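Local coordinates for protein DOA1 (Saccharomyces cerevisiae, PDB 3ODT) that probably binds ubiquitin through its WD40 beta-propeller domain and so helps regulate the turnover of F-box proteins, at residues 75-85 with 98-107; 118-126 with 137-148. All blocks are in the same frame, centred on the assembly; numbering follows the deposited sequence.

Contact 1: 75-85 with 98-107; sequences LFGGKDTMING and YTLIGHQGNV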
ATOM      1  N   LEU A  75       6.110   6.454   8.561  1.00  7.30           N
ATOM      2  CA  LEU A  75       4.881   6.377   9.356  1.00  8.89           C
ATOM      3  C   LEU A  75       4.358   4.943   9.313  1.00  7.09           C
ATOM      4  O   LEU A  75       4.371   4.306   8.262  1.00  8.54           O
ATOM      5  CB  LEU A  75       3.811   7.335   8.829  1.00  9.73           C
ATOM      6  CG  LEU A  75       4.208   8.786   8.633  1.00 17.19           C
ATOM      7  CD1 LEU A  75       3.020   9.569   8.159  1.00 19.87           C
ATOM      8  CD2 LEU A  75       4.711   9.333   9.901  1.00 19.49           C
ATOM      9  N   PHE A  76       3.880   4.427  10.435  1.00  6.87           N
ATOM     10  CA  PHE A  76       3.522   3.024  10.485  1.00  7.91           C
ATOM     11  C   PHE A  76       2.416   2.804  11.521  1.00  6.29           C
ATOM     12  O   PHE A  76       2.289   3.543  12.508  1.00  7.47           O
ATOM     13  CB  PHE A  76       4.761   2.166  10.794  1.00  8.23           C
ATOM     14  CG  PHE A  76       5.537   2.628  11.979  1.00  7.97           C
ATOM     15  CD1 PHE A  76       6.522   3.593  11.853  1.00  8.87           C
ATOM     16  CD2 PHE A  76       5.287   2.108  13.234  1.00  7.76           C
ATOM     17  CE1 PHE A  76       7.211   4.042  12.939  1.00 11.55           C
ATOM     18  CE2 PHE A  76       6.030   2.545  14.329  1.00 10.25           C
ATOM     19  CZ  PHE A  76       6.986   3.503  14.167  1.00  9.60           C
ATOM     20  N   GLY A  77       1.611   1.790  11.291  1.00  7.30           N
ATOM     21  CA  GLY A  77       0.533   1.482  12.199  1.00 10.69           C
ATOM     22  C   GLY A  77       0.119   0.027  12.099  1.00  7.02           C
ATOM     23  O   GLY A  77       0.561  -0.722  11.221  1.00  7.32           O
ATOM     24  N   GLY A  78      -0.715  -0.368  13.044  1.00  7.58           N
ATOM     25  CA  GLY A  78      -1.203  -1.731  13.064  1.00 10.17           C
ATOM     26  C   GLY A  78      -2.166  -1.966  14.197  1.00  8.10           C
ATOM     27  O   GLY A  78      -3.018  -1.105  14.514  1.00  7.51           O
ATOM     28  N   LYS A  79      -1.996  -3.115  14.849  1.00  7.61           N
ATOM     29  CA  LYS A  79      -3.022  -3.618  15.757  1.00  9.80           C
ATOM     30  C   LYS A  79      -3.202  -2.734  16.983  1.00 11.85           C
ATOM     31  O   LYS A  79      -4.276  -2.734  17.586  1.00 13.51           O
ATOM     32  CB  LYS A  79      -2.743  -5.068  16.175  1.00 13.04           C
ATOM     33  CG  LYS A  79      -3.293  -6.098  15.175  1.00 32.44           C
ATOM     34  CD  LYS A  79      -4.854  -6.059  15.065  1.00 25.94           C
ATOM     35  CE  LYS A  79      -5.552  -6.859  16.154  1.00 39.10           C
ATOM     36  NZ  LYS A  79      -5.240  -8.323  16.027  1.00 41.58           N
ATOM     37  N   ASP A  80      -2.185  -2.006  17.411  1.00 10.67           N
ATOM     38  CA  ASP A  80      -2.362  -1.241  18.643  1.00 11.25           C
ATOM     39  C   ASP A  80      -3.152   0.063  18.443  1.00 10.11           C
ATOM     40  O   ASP A  80      -3.365   0.799  19.392  1.00 11.98           O
ATOM     41  CB  ASP A  80      -1.039  -1.067  19.399  1.00 26.38           C
ATOM     42  CG  ASP A  80      -0.230   0.086  18.910  1.00 38.34           C
ATOM     43  OD1 ASP A  80       0.874   0.308  19.458  1.00 37.55           O
ATOM     44  OD2 ASP A  80      -0.694   0.767  17.988  1.00 31.27           O
ATOM     45  N   THR A  81      -3.582   0.324  17.209  1.00  8.64           N
ATOM     46  CA  THR A  81      -4.494   1.436  16.904  1.00  9.24           C
ATOM     47  C   THR A  81      -3.831   2.806  16.710  1.00  7.59           C
ATOM     48  O   THR A  81      -4.495   3.786  16.370  1.00  9.61           O
ATOM     49  CB  THR A  81      -5.594   1.571  17.974  1.00 10.86           C
ATOM     50  OG1 THR A  81      -5.062   2.225  19.133  1.00 11.80           O
ATOM     51  CG2 THR A  81      -6.129   0.203  18.367  1.00 12.61           C
HETATM   52  N   MSE A  82      -2.508   2.839  16.856  0.56  9.81           N
HETATM   53  CA  MSE A  82      -1.743   4.066  16.747  0.56 12.52           C
HETATM   54  C   MSE A  82      -1.046   4.209  15.405  0.56  8.86           C
HETATM   55  O   MSE A  82      -0.748   3.223  14.745  0.56 10.65           O
HETATM   56  CB  MSE A  82      -0.656   4.087  17.835  0.56 20.36           C
HETATM   57  CG  MSE A  82      -1.130   3.695  19.244  0.56 20.34           C
HETATM   58 SE   MSE A  82      -2.463   4.963  19.862  0.56 18.01          SE
HETATM   59  CE  MSE A  82      -3.251   4.097  21.405  0.56 21.92           C
ATOM     60  N   ILE A  83      -0.773   5.447  15.010  1.00  8.58           N
ATOM     61  CA  ILE A  83       0.131   5.680  13.897  1.00  7.20           C
ATOM     62  C   ILE A  83       1.361   6.371  14.500  1.00  7.77           C
ATOM     63  O   ILE A  83       1.227   7.392  15.165  1.00 11.17           O
ATOM     64  CB  ILE A  83      -0.486   6.542  12.779  1.00  6.38           C
ATOM     65  CG1 ILE A  83      -1.699   5.842  12.175  1.00 10.40           C
ATOM     66  CG2 ILE A  83       0.578   6.825  11.709  1.00 10.21           C
ATOM     67  CD1 ILE A  83      -2.620   6.803  11.478  1.00 10.01           C
ATOM     68  N   ASN A  84       2.542   5.799  14.331  1.00  7.94           N
ATOM     69  CA  ASN A  84       3.764   6.431  14.808  1.00  8.58           C
ATOM     70  C   ASN A  84       4.668   6.780  13.637  1.00  7.71           C
ATOM     71  O   ASN A  84       4.482   6.288  12.513  1.00  8.87           O
ATOM     72  CB  ASN A  84       4.477   5.541  15.832  1.00  8.67           C
ATOM     73  CG  ASN A  84       3.661   5.338  17.086  1.00 11.68           C
ATOM     74  OD1 ASN A  84       3.524   6.239  17.937  1.00 16.13           O
ATOM     75  ND2 ASN A  84       3.126   4.153  17.225  1.00 11.96           N
ATOM     76  N   GLY A  85       5.647   7.625  13.908  1.00  9.86           N
ATOM     77  CA  GLY A  85       6.606   8.012  12.906  1.00 10.63           C
ATOM     78  C   GLY A  85       7.990   8.009  13.491  1.00 10.95           C
ATOM     79  O   GLY A  85       8.205   8.407  14.646  1.00 14.21           O
ATOM     80  N   TYR A  98       6.710  10.787  17.182  1.00 27.27           N
ATOM     81  CA  TYR A  98       5.623  11.274  16.362  1.00 23.74           C
ATOM     82  C   TYR A  98       4.512  10.257  16.457  1.00 15.43           C
ATOM     83  O   TYR A  98       4.743   9.104  16.252  1.00 12.93           O
ATOM     84  CB  TYR A  98       6.046  11.429  14.921  1.00 33.19           C
ATOM     85  CG  TYR A  98       5.097  12.063  13.949  1.00 35.69           C
ATOM     86  CD1 TYR A  98       4.898  13.431  13.912  1.00 41.41           C
ATOM     87  CD2 TYR A  98       4.428  11.310  13.024  1.00 42.49           C
ATOM     88  CE1 TYR A  98       4.051  13.996  12.966  1.00 38.10           C
ATOM     89  CE2 TYR A  98       3.618  11.878  12.109  1.00 47.05           C
ATOM     90  CZ  TYR A  98       3.440  13.235  12.061  1.00 35.71           C
ATOM     91  OH  TYR A  98       2.634  13.753  11.135  1.00 36.91           O
ATOM     92  N   THR A  99       3.349  10.742  16.842  1.00 11.99           N
ATOM     93  CA  THR A  99       2.194   9.878  17.090  1.00 11.46           C
ATOM     94  C   THR A  99       0.916  10.557  16.633  1.00  9.34           C
ATOM     95  O   THR A  99       0.692  11.725  16.944  1.00 10.45           O
ATOM     96  CB  THR A  99       2.057   9.564  18.582  1.00 15.65           C
ATOM     97  OG1 THR A  99       3.252   8.939  19.051  1.00 16.85           O
ATOM     98  CG2 THR A  99       0.903   8.658  18.846  1.00 17.25           C
ATOM     99  N   LEU A 100       0.106   9.824  15.863  1.00  7.46           N
ATOM    100  CA  LEU A 100      -1.220  10.251  15.424  1.00  7.81           C
ATOM    101  C   LEU A 100      -2.217   9.343  16.127  1.00  8.27           C
ATOM    102  O   LEU A 100      -2.260   8.127  15.924  1.00  9.35           O
ATOM    103  CB  LEU A 100      -1.390  10.149  13.914  1.00  8.44           C
ATOM    104  CG  LEU A 100      -0.410  10.979  13.083  1.00 10.69           C
ATOM    105  CD1 LEU A 100      -0.647  10.678  11.611  1.00 12.69           C
ATOM    106  CD2 LEU A 100      -0.497  12.460  13.339  1.00 15.27           C
ATOM    107  N   ILE A 101      -2.992   9.940  17.011  1.00  9.53           N
ATOM    108  CA  ILE A 101      -3.886   9.188  17.860  1.00  9.11           C
ATOM    109  C   ILE A 101      -5.330   9.439  17.431  1.00  8.51           C
ATOM    110  O   ILE A 101      -5.696  10.563  17.123  1.00  9.87           O
ATOM    111  CB  ILE A 101      -3.687   9.573  19.349  1.00 10.66           C
ATOM    112  CG1 ILE A 101      -4.498   8.613  20.222  1.00 12.87           C
ATOM    113  CG2 ILE A 101      -4.001  11.070  19.634  1.00 12.31           C
ATOM    114  CD1 ILE A 101      -4.118   8.669  21.689  1.00 15.37           C
ATOM    115  N   GLY A 102      -6.129   8.385  17.411  1.00  8.26           N
ATOM    116  CA  GLY A 102      -7.549   8.500  17.162  1.00  8.52           C
ATOM    117  C   GLY A 102      -8.239   7.238  16.676  1.00 11.08           C
ATOM    118  O   GLY A 102      -9.424   7.059  16.902  1.00  9.59           O
ATOM    119  N   HIS A 103      -7.536   6.359  15.970  1.00  6.94           N
ATOM    120  CA  HIS A 103      -8.186   5.119  15.538  1.00  7.50           C
ATOM    121  C   HIS A 103      -8.492   4.213  16.718  1.00  9.59           C
ATOM    122  O   HIS A 103      -7.794   4.250  17.744  1.00  8.96           O
ATOM    123  CB  HIS A 103      -7.312   4.375  14.543  1.00  9.53           C
ATOM    124  CG  HIS A 103      -7.448   4.893  13.159  1.00  9.09           C
ATOM    125  ND1 HIS A 103      -8.643   4.837  12.474  1.00  7.24           N
ATOM    126  CD2 HIS A 103      -6.542   5.437  12.308  1.00  7.29           C
ATOM    127  CE1 HIS A 103      -8.473   5.362  11.271  1.00  6.96           C
ATOM    128  NE2 HIS A 103      -7.216   5.733  11.145  1.00  8.40           N
ATOM    129  N   GLN A 104      -9.528   3.397  16.551  1.00  9.20           N
ATOM    130  CA  GLN A 104     -10.008   2.529  17.613  1.00  9.38           C
ATOM    131  C   GLN A 104      -9.925   1.075  17.167  1.00  9.71           C
ATOM    132  O   GLN A 104     -10.519   0.196  17.781  1.00 14.12           O
ATOM    133  CB  GLN A 104     -11.449   2.879  17.986  1.00 10.96           C
ATOM    134  CG  GLN A 104     -11.614   4.316  18.457  1.00 14.15           C
ATOM    135  CD  GLN A 104     -10.730   4.629  19.643  1.00 22.17           C
ATOM    136  OE1 GLN A 104     -10.504   3.772  20.502  1.00 27.30           O
ATOM    137  NE2 GLN A 104     -10.206   5.863  19.691  1.00 19.51           N
ATOM    138  N   GLY A 105      -9.174   0.830  16.098  1.00  8.73           N
ATOM    139  CA  GLY A 105      -8.902  -0.512  15.657  1.00  8.16           C
ATOM    140  C   GLY A 105      -7.661  -0.511  14.785  1.00  7.29           C
ATOM    141  O   GLY A 105      -7.030   0.525  14.546  1.00  8.62           O
ATOM    142  N   ASN A 106      -7.343  -1.694  14.286  1.00  8.00           N
ATOM    143  CA  ASN A 106      -6.161  -1.946  13.463  1.00  7.48           C
ATOM    144  C   ASN A 106      -6.041  -0.879  12.386  1.00  6.31           C
ATOM    145  O   ASN A 106      -7.018  -0.620  11.671  1.00  7.60           O
ATOM    146  CB  ASN A 106      -6.280  -3.316  12.812  1.00  6.76           C
ATOM    147  CG  ASN A 106      -5.099  -3.659  11.942  1.00  7.29           C
ATOM    148  OD1 ASN A 106      -3.951  -3.280  12.224  1.00  7.69           O
ATOM    149  ND2 ASN A 106      -5.372  -4.403  10.856  1.00  9.83           N
ATOM    150  N   VAL A 107      -4.847  -0.303  12.257  1.00  6.01           N
ATOM    151  CA  VAL A 107      -4.553   0.600  11.164  1.00  6.32           C
ATOM    152  C   VAL A 107      -3.982  -0.242  10.031  1.00  6.85           C
ATOM    153  O   VAL A 107      -2.824  -0.640  10.066  1.00  7.66           O
ATOM    154  CB  VAL A 107      -3.582   1.712  11.578  1.00  6.23           C
ATOM    155  CG1 VAL A 107      -3.367   2.660  10.413  1.00  7.94           C
ATOM    156  CG2 VAL A 107      -4.138   2.471  12.788  1.00  9.10           C
TER

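Contact 2: 118-126 with 137-148; sequences ISGSWDKTA and NLQAHNASVWDA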
ATOM      1  N   ILE A 118      -3.276   9.838   5.115  1.00  7.27           N
ATOM      2  CA  ILE A 118      -4.592   9.233   5.199  1.00  7.32           C
ATOM      3  C   ILE A 118      -4.455   7.771   5.580  1.00  6.67           C
ATOM      4  O   ILE A 118      -3.637   7.038   5.011  1.00  6.84           O
ATOM      5  CB  ILE A 118      -5.446   9.464   3.917  1.00  7.01           C
ATOM      6  CG1 ILE A 118      -6.889   9.000   4.136  1.00  7.16           C
ATOM      7  CG2 ILE A 118      -4.813   8.837   2.698  1.00  7.64           C
ATOM      8  CD1 ILE A 118      -7.832   9.362   2.997  1.00  9.27           C
ATOM      9  N   SER A 119      -5.252   7.363   6.572  1.00  6.35           N
ATOM     10  CA  SER A 119      -5.156   6.034   7.158  1.00  6.52           C
ATOM     11  C   SER A 119      -6.507   5.316   7.043  1.00  5.50           C
ATOM     12  O   SER A 119      -7.582   5.945   7.101  1.00  7.41           O
ATOM     13  CB  SER A 119      -4.738   6.126   8.630  1.00  7.36           C
ATOM     14  OG  SER A 119      -5.623   6.990   9.328  1.00  7.47           O
ATOM     15  N   GLY A 120      -6.435   3.999   6.831  1.00  5.77           N
ATOM     16  CA  GLY A 120      -7.594   3.129   6.822  1.00  6.55           C
ATOM     17  C   GLY A 120      -7.547   2.215   8.016  1.00  7.06           C
ATOM     18  O   GLY A 120      -6.475   1.760   8.422  1.00  6.83           O
ATOM     19  N   SER A 121      -8.717   1.893   8.561  1.00  5.93           N
ATOM     20  CA  SER A 121      -8.772   1.073   9.768  1.00  7.51           C
ATOM     21  C   SER A 121      -9.930   0.105   9.857  1.00  6.92           C
ATOM     22  O   SER A 121     -11.043   0.337   9.338  1.00  6.54           O
ATOM     23  CB  SER A 121      -8.764   2.021  10.989  1.00  7.40           C
ATOM     24  OG  SER A 121      -8.988   1.373  12.244  1.00  6.86           O
ATOM     25  N   TRP A 122      -9.693  -0.969  10.593  1.00  7.47           N
ATOM     26  CA  TRP A 122     -10.751  -1.913  10.926  1.00  8.75           C
ATOM     27  C   TRP A 122     -11.799  -1.323  11.852  1.00  8.50           C
ATOM     28  O   TRP A 122     -12.833  -1.973  12.120  1.00  9.01           O
ATOM     29  CB  TRP A 122     -10.160  -3.154  11.572  1.00  9.20           C
ATOM     30  CG  TRP A 122      -9.391  -3.988  10.632  1.00  8.67           C
ATOM     31  CD1 TRP A 122      -9.227  -3.763   9.301  1.00  9.07           C
ATOM     32  CD2 TRP A 122      -8.690  -5.192  10.932  1.00  8.82           C
ATOM     33  NE1 TRP A 122      -8.483  -4.780   8.745  1.00  9.44           N
ATOM     34  CE2 TRP A 122      -8.137  -5.665   9.726  1.00  9.56           C
ATOM     35  CE3 TRP A 122      -8.465  -5.914  12.104  1.00  9.51           C
ATOM     36  CZ2 TRP A 122      -7.370  -6.818   9.656  1.00 10.99           C
ATOM     37  CZ3 TRP A 122      -7.701  -7.065  12.035  1.00 10.93           C
ATOM     38  CH2 TRP A 122      -7.151  -7.497  10.822  1.00 11.94           C
ATOM     39  N   ASP A 123     -11.539  -0.108  12.357  1.00  6.87           N
ATOM     40  CA  ASP A 123     -12.559   0.616  13.145  1.00  9.62           C
ATOM     41  C   ASP A 123     -13.667   1.193  12.252  1.00  9.57           C
ATOM     42  O   ASP A 123     -14.596   1.833  12.730  1.00  9.84           O
ATOM     43  CB  ASP A 123     -11.961   1.686  14.078  1.00  9.18           C
ATOM     44  CG  ASP A 123     -11.403   2.880  13.354  1.00  9.91           C
ATOM     45  OD1 ASP A 123     -11.613   3.020  12.137  1.00  7.65           O
ATOM     46  OD2 ASP A 123     -10.759   3.707  14.048  1.00 10.65           O
ATOM     47  N   LYS A 124     -13.565   0.928  10.960  1.00  7.75           N
ATOM     48  CA  LYS A 124     -14.570   1.269   9.923  1.00  8.07           C
ATOM     49  C   LYS A 124     -14.510   2.705   9.464  1.00  7.93           C
ATOM     50  O   LYS A 124     -15.379   3.147   8.798  1.00  9.01           O
ATOM     51  CB  LYS A 124     -16.001   0.894  10.347  1.00 10.51           C
ATOM     52  CG  LYS A 124     -16.103  -0.501  10.882  1.00 12.11           C
ATOM     53  CD  LYS A 124     -17.576  -0.835  11.242  1.00 13.44           C
ATOM     54  CE  LYS A 124     -17.622  -2.211  11.896  1.00 26.08           C
ATOM     55  NZ  LYS A 124     -18.788  -2.343  12.798  1.00 35.70           N
ATOM     56  N   THR A 125     -13.413   3.363   9.831  1.00  6.78           N
ATOM     57  CA  THR A 125     -13.156   4.715   9.374  1.00  8.70           C
ATOM     58  C   THR A 125     -11.855   4.834   8.600  1.00  6.00           C
ATOM     59  O   THR A 125     -10.994   3.951   8.653  1.00  7.20           O
ATOM     60  CB  THR A 125     -13.061   5.720  10.568  1.00  8.95           C
ATOM     61  OG1 THR A 125     -11.782   5.587  11.214  1.00  9.90           O
ATOM     62  CG2 THR A 125     -14.182   5.499  11.574  1.00 10.27           C
ATOM     63  N   ALA A 126     -11.731   5.928   7.858  1.00  6.67           N
ATOM     64  CA  ALA A 126     -10.434   6.420   7.410  1.00  6.34           C
ATOM     65  C   ALA A 126     -10.276   7.752   8.106  1.00  8.47           C
ATOM     66  O   ALA A 126     -11.283   8.405   8.462  1.00  7.68           O
ATOM     67  CB  ALA A 126     -10.382   6.601   5.921  1.00  9.38           C
ATOM     68  N   ASN A 137     -12.429  12.939  10.071  1.00  8.52           N
ATOM     69  CA  ASN A 137     -12.808  11.571  10.365  1.00  7.57           C
ATOM     70  C   ASN A 137     -13.833  11.120   9.310  1.00  7.57           C
ATOM     71  O   ASN A 137     -14.940  11.668   9.237  1.00 10.87           O
ATOM     72  CB  ASN A 137     -13.428  11.496  11.756  1.00  9.46           C
ATOM     73  CG  ASN A 137     -13.796  10.093  12.138  1.00 13.79           C
ATOM     74  OD1 ASN A 137     -13.121   9.148  11.758  1.00 11.10           O
ATOM     75  ND2 ASN A 137     -14.894   9.948  12.861  1.00 21.50           N
ATOM     76  N   LEU A 138     -13.461  10.152   8.494  1.00  7.52           N
ATOM     77  CA  LEU A 138     -14.315   9.659   7.421  1.00  8.49           C
ATOM     78  C   LEU A 138     -15.066   8.430   7.917  1.00  8.40           C
ATOM     79  O   LEU A 138     -14.586   7.303   7.825  1.00  8.59           O
ATOM     80  CB  LEU A 138     -13.471   9.303   6.199  1.00  7.98           C
ATOM     81  CG  LEU A 138     -12.464  10.357   5.701  1.00  8.58           C
ATOM     82  CD1 LEU A 138     -11.865   9.984   4.356  1.00  9.35           C
ATOM     83  CD2 LEU A 138     -13.075  11.742   5.607  1.00 10.80           C
ATOM     84  N   GLN A 139     -16.244   8.697   8.453  1.00  7.74           N
ATOM     85  CA  GLN A 139     -17.088   7.732   9.126  1.00 10.29           C
ATOM     86  C   GLN A 139     -18.385   7.570   8.315  1.00 11.63           C
ATOM     87  O   GLN A 139     -19.182   8.509   8.203  1.00 17.32           O
ATOM     88  CB  GLN A 139     -17.372   8.231  10.561  1.00 13.79           C
ATOM     89  CG  GLN A 139     -17.985   7.184  11.516  1.00 20.44           C
ATOM     90  CD  GLN A 139     -17.874   7.592  13.000  1.00 48.63           C
ATOM     91  OE1 GLN A 139     -16.768   7.708  13.548  1.00 45.77           O
ATOM     92  NE2 GLN A 139     -19.019   7.796  13.654  1.00 59.45           N
ATOM     93  N   ALA A 140     -18.563   6.380   7.747  1.00  9.05           N
ATOM     94  CA  ALA A 140     -19.719   6.076   6.915  1.00  8.87           C
ATOM     95  C   ALA A 140     -19.794   4.587   6.571  1.00  9.64           C
ATOM     96  O   ALA A 140     -20.876   4.001   6.569  1.00 12.29           O
ATOM     97  CB  ALA A 140     -19.695   6.914   5.646  1.00 12.92           C
ATOM     98  N   HIS A 141     -18.646   3.979   6.280  1.00  8.27           N
ATOM     99  CA  HIS A 141     -18.613   2.566   5.920  1.00  9.82           C
ATOM    100  C   HIS A 141     -19.144   1.691   7.052  1.00 11.41           C
ATOM    101  O   HIS A 141     -18.996   2.026   8.232  1.00 10.46           O
ATOM    102  CB  HIS A 141     -17.197   2.098   5.583  1.00  8.43           C
ATOM    103  CG  HIS A 141     -16.726   2.522   4.233  1.00  8.86           C
ATOM    104  ND1 HIS A 141     -17.245   1.997   3.068  1.00  9.67           N
ATOM    105  CD2 HIS A 141     -15.753   3.389   3.859  1.00  7.47           C
ATOM    106  CE1 HIS A 141     -16.630   2.550   2.036  1.00  9.19           C
ATOM    107  NE2 HIS A 141     -15.720   3.389   2.492  1.00  8.68           N
ATOM    108  N   ASN A 142     -19.710   0.543   6.678  1.00 11.53           N
ATOM    109  CA  ASN A 142     -20.334  -0.374   7.623  1.00 13.69           C
ATOM    110  C   ASN A 142     -19.447  -1.538   8.057  1.00 12.39           C
ATOM    111  O   ASN A 142     -19.891  -2.424   8.773  1.00 12.48           O
ATOM    112  CB  ASN A 142     -21.621  -0.950   7.006  1.00 21.25           C
ATOM    113  CG  ASN A 142     -22.661  -1.261   8.037  1.00 38.90           C
ATOM    114  OD1 ASN A 142     -22.585  -0.785   9.171  1.00 47.10           O
ATOM    115  ND2 ASN A 142     -23.659  -2.053   7.652  1.00 49.60           N
ATOM    116  N   ALA A 143     -18.209  -1.536   7.596  1.00 10.11           N
ATOM    117  CA  ALA A 143     -17.242  -2.563   7.889  1.00  9.54           C
ATOM    118  C   ALA A 143     -15.850  -1.992   7.655  1.00  9.48           C
ATOM    119  O   ALA A 143     -15.707  -0.831   7.238  1.00  9.09           O
ATOM    120  CB  ALA A 143     -17.474  -3.804   7.025  1.00 11.14           C
ATOM    121  N   SER A 144     -14.846  -2.801   7.953  1.00  9.14           N
ATOM    122  CA  SER A 144     -13.458  -2.358   7.917  1.00  8.86           C
ATOM    123  C   SER A 144     -13.131  -1.613   6.641  1.00  8.73           C
ATOM    124  O   SER A 144     -13.575  -1.993   5.562  1.00  8.85           O
ATOM    125  CB  SER A 144     -12.537  -3.560   8.045  1.00 11.50           C
ATOM    126  OG  SER A 144     -12.713  -4.152   9.306  1.00 12.23           O
ATOM    127  N   VAL A 145     -12.319  -0.585   6.783  1.00  7.42           N
ATOM    128  CA  VAL A 145     -11.802   0.200   5.682  1.00  5.98           C
ATOM    129  C   VAL A 145     -10.384  -0.293   5.395  1.00  7.56           C
ATOM    130  O   VAL A 145      -9.440  -0.059   6.156  1.00 10.98           O
ATOM    131  CB  VAL A 145     -11.830   1.692   6.023  1.00  8.04           C
ATOM    132  CG1 VAL A 145     -11.115   2.498   4.935  1.00  8.67           C
ATOM    133  CG2 VAL A 145     -13.270   2.172   6.201  1.00 10.63           C
ATOM    134  N   TRP A 146     -10.268  -1.047   4.308  1.00  6.79           N
ATOM    135  CA  TRP A 146      -9.009  -1.682   3.955  1.00  5.57           C
ATOM    136  C   TRP A 146      -8.028  -0.728   3.306  1.00  5.52           C
ATOM    137  O   TRP A 146      -6.802  -0.954   3.381  1.00  7.16           O
ATOM    138  CB  TRP A 146      -9.270  -2.844   3.010  1.00  7.09           C
ATOM    139  CG  TRP A 146      -9.630  -4.089   3.773  1.00  7.65           C
ATOM    140  CD1 TRP A 146     -10.855  -4.690   3.844  1.00  9.92           C
ATOM    141  CD2 TRP A 146      -8.743  -4.881   4.558  1.00  7.24           C
ATOM    142  NE1 TRP A 146     -10.776  -5.820   4.624  1.00 10.39           N
ATOM    143  CE2 TRP A 146      -9.487  -5.965   5.060  1.00  7.97           C
ATOM    144  CE3 TRP A 146      -7.369  -4.805   4.838  1.00  9.17           C
ATOM    145  CZ2 TRP A 146      -8.922  -6.946   5.861  1.00  9.87           C
ATOM    146  CZ3 TRP A 146      -6.807  -5.786   5.644  1.00  9.57           C
ATOM    147  CH2 TRP A 146      -7.588  -6.856   6.126  1.00 10.57           C
ATOM    148  N   ASP A 147      -8.522   0.329   2.653  1.00  6.25           N
ATOM    149  CA  ASP A 147      -7.631   1.305   2.047  1.00  5.02           C
ATOM    150  C   ASP A 147      -8.272   2.674   1.973  1.00  6.16           C
ATOM    151  O   ASP A 147      -9.481   2.807   1.972  1.00  6.48           O
ATOM    152  CB  ASP A 147      -7.177   0.847   0.659  1.00  6.50           C
ATOM    153  CG  ASP A 147      -5.926   1.593   0.190  1.00  7.46           C
ATOM    154  OD1 ASP A 147      -5.154   2.074   1.038  1.00  7.98           O
ATOM    155  OD2 ASP A 147      -5.733   1.738  -1.041  1.00  6.23           O
ATOM    156  N   ALA A 148      -7.419   3.685   1.886  1.00  7.17           N
ATOM    157  CA  ALA A 148      -7.815   5.080   1.802  1.00  6.51           C
ATOM    158  C   ALA A 148      -6.706   5.824   1.067  1.00  4.88           C
ATOM    159  O   ALA A 148      -5.495   5.619   1.320  1.00  6.12           O
ATOM    160  CB  ALA A 148      -8.047   5.697   3.212  1.00  7.60           C
TER

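Contact 1: 75-85 with 98-107
Gly-78 O is gripped by two backbone N-H groups that reach it from opposite faces of its carbonyl plane: Val-107 N at 3.0 Å across the contact, and Thr-81 N, which closes the type I turn of the hairpin. This is the passage from one blade of the WD40 propeller to the next, where the chain leaves outer strand 99-100 and runs inward to Val-107, the start of the following blade. At the outer edge Ile-83 and Leu-100 form an antiparallel hydrogen-bonded pair; Leu-100 N lies 2.8 Å from Ile-83 O, in the carbonyl plane, with the bond nearly straight at 171°. Asn-84 and Thr-99 lie side by side, and Thr-99 OG1 donates to Asn-84 OD1 at 2.9 Å. Branched aliphatic residues suit the buried face: Ile-83 CB meets Leu-100 CB at 3.9 Å, while Ile-83 CG1, anti to its own carbonyl carbon (chi1 -62°), touches Val-107 CG1 at 4.0 Å, the two side chains crossing at about a right angle. Glycine suits position 77 because a beta carbon there would press on Val-107 CB. Asn-106 OD1 accepts from Asn-63 ND2, and Lys-79 CD packs against Asn-106 CB. Leu-75 CD2 comes within 3.5 Å of Tyr-98 CE2.

Contact 2: 118-126 with 137-148
Strands 118-121 and 145-148 run nearly antiparallel, their axes at 167° and 5.0 Å apart at closest approach, yet they belong to neighbouring blades of the WD40 propeller. Val-145 N donates to Ser-121 O at 3.0 Å from above the carbonyl plane, and Lys-124 N reaches the same oxygen from the opposite face, closing a type I turn. Within one blade Ala-126 and Leu-138 form an antiparallel hydrogen-bonded pair, with Leu-138 N 2.8 Å from Ala-126 O. Alanines suit the tight interior: the methyls of Ala-126 and Ala-148 meet at 3.7 Å, and Ile-118, its CG1 swung away from the backbone N (chi1 -171°), lays that atom against Ala-148 CB. The turn is braced by Asp-123 OD1, which accepts from both Thr-125 N and Thr-125 OG1, the latter at 2.7 Å, with the backbone bond forming an Asx turn.

On the more open side Trp-122 and Trp-146 make a T-shaped pair, planes at 75°: the edge of the five-membered ring of Trp-122 points at the face of the six-membered ring of Trp-146, and broad indoles suit this reach between blades. A serine in place of Trp-146 would probably leave the Trp-122 edge without its aromatic face, its indole freer to turn. Nearest that face is Trp-122 NE1, 3.5 Å from Trp-146 CH2.

How the contacts relate
Contacts 1 and 2 are successive blade-to-blade passages of one propeller, their centres about 13 Å apart, and they share the blade built from strands 107-113, 116-121, 125-130 and 133-139. Contact 1 leads into this blade and contact 2 leads out of it. They are joined by His-103, whose NE2 lies 2.7 Å from Ser-119 OG and whose ND1 bonds to Asp-123 OD2; Ser-119 OG in turn is hydrogen-bonded to Trp-129 NE1. This is the His-Ser/Thr-Asp-Trp hydrogen-bond network familiar from WD40 repeats. His-141 repeats the scheme one blade on, with Thr-160 and Asp-164. Asp-123 OD2 also takes Gln-104 N at 2.8 Å, so the loop entering the blade is bonded to the turn at residues 121-124.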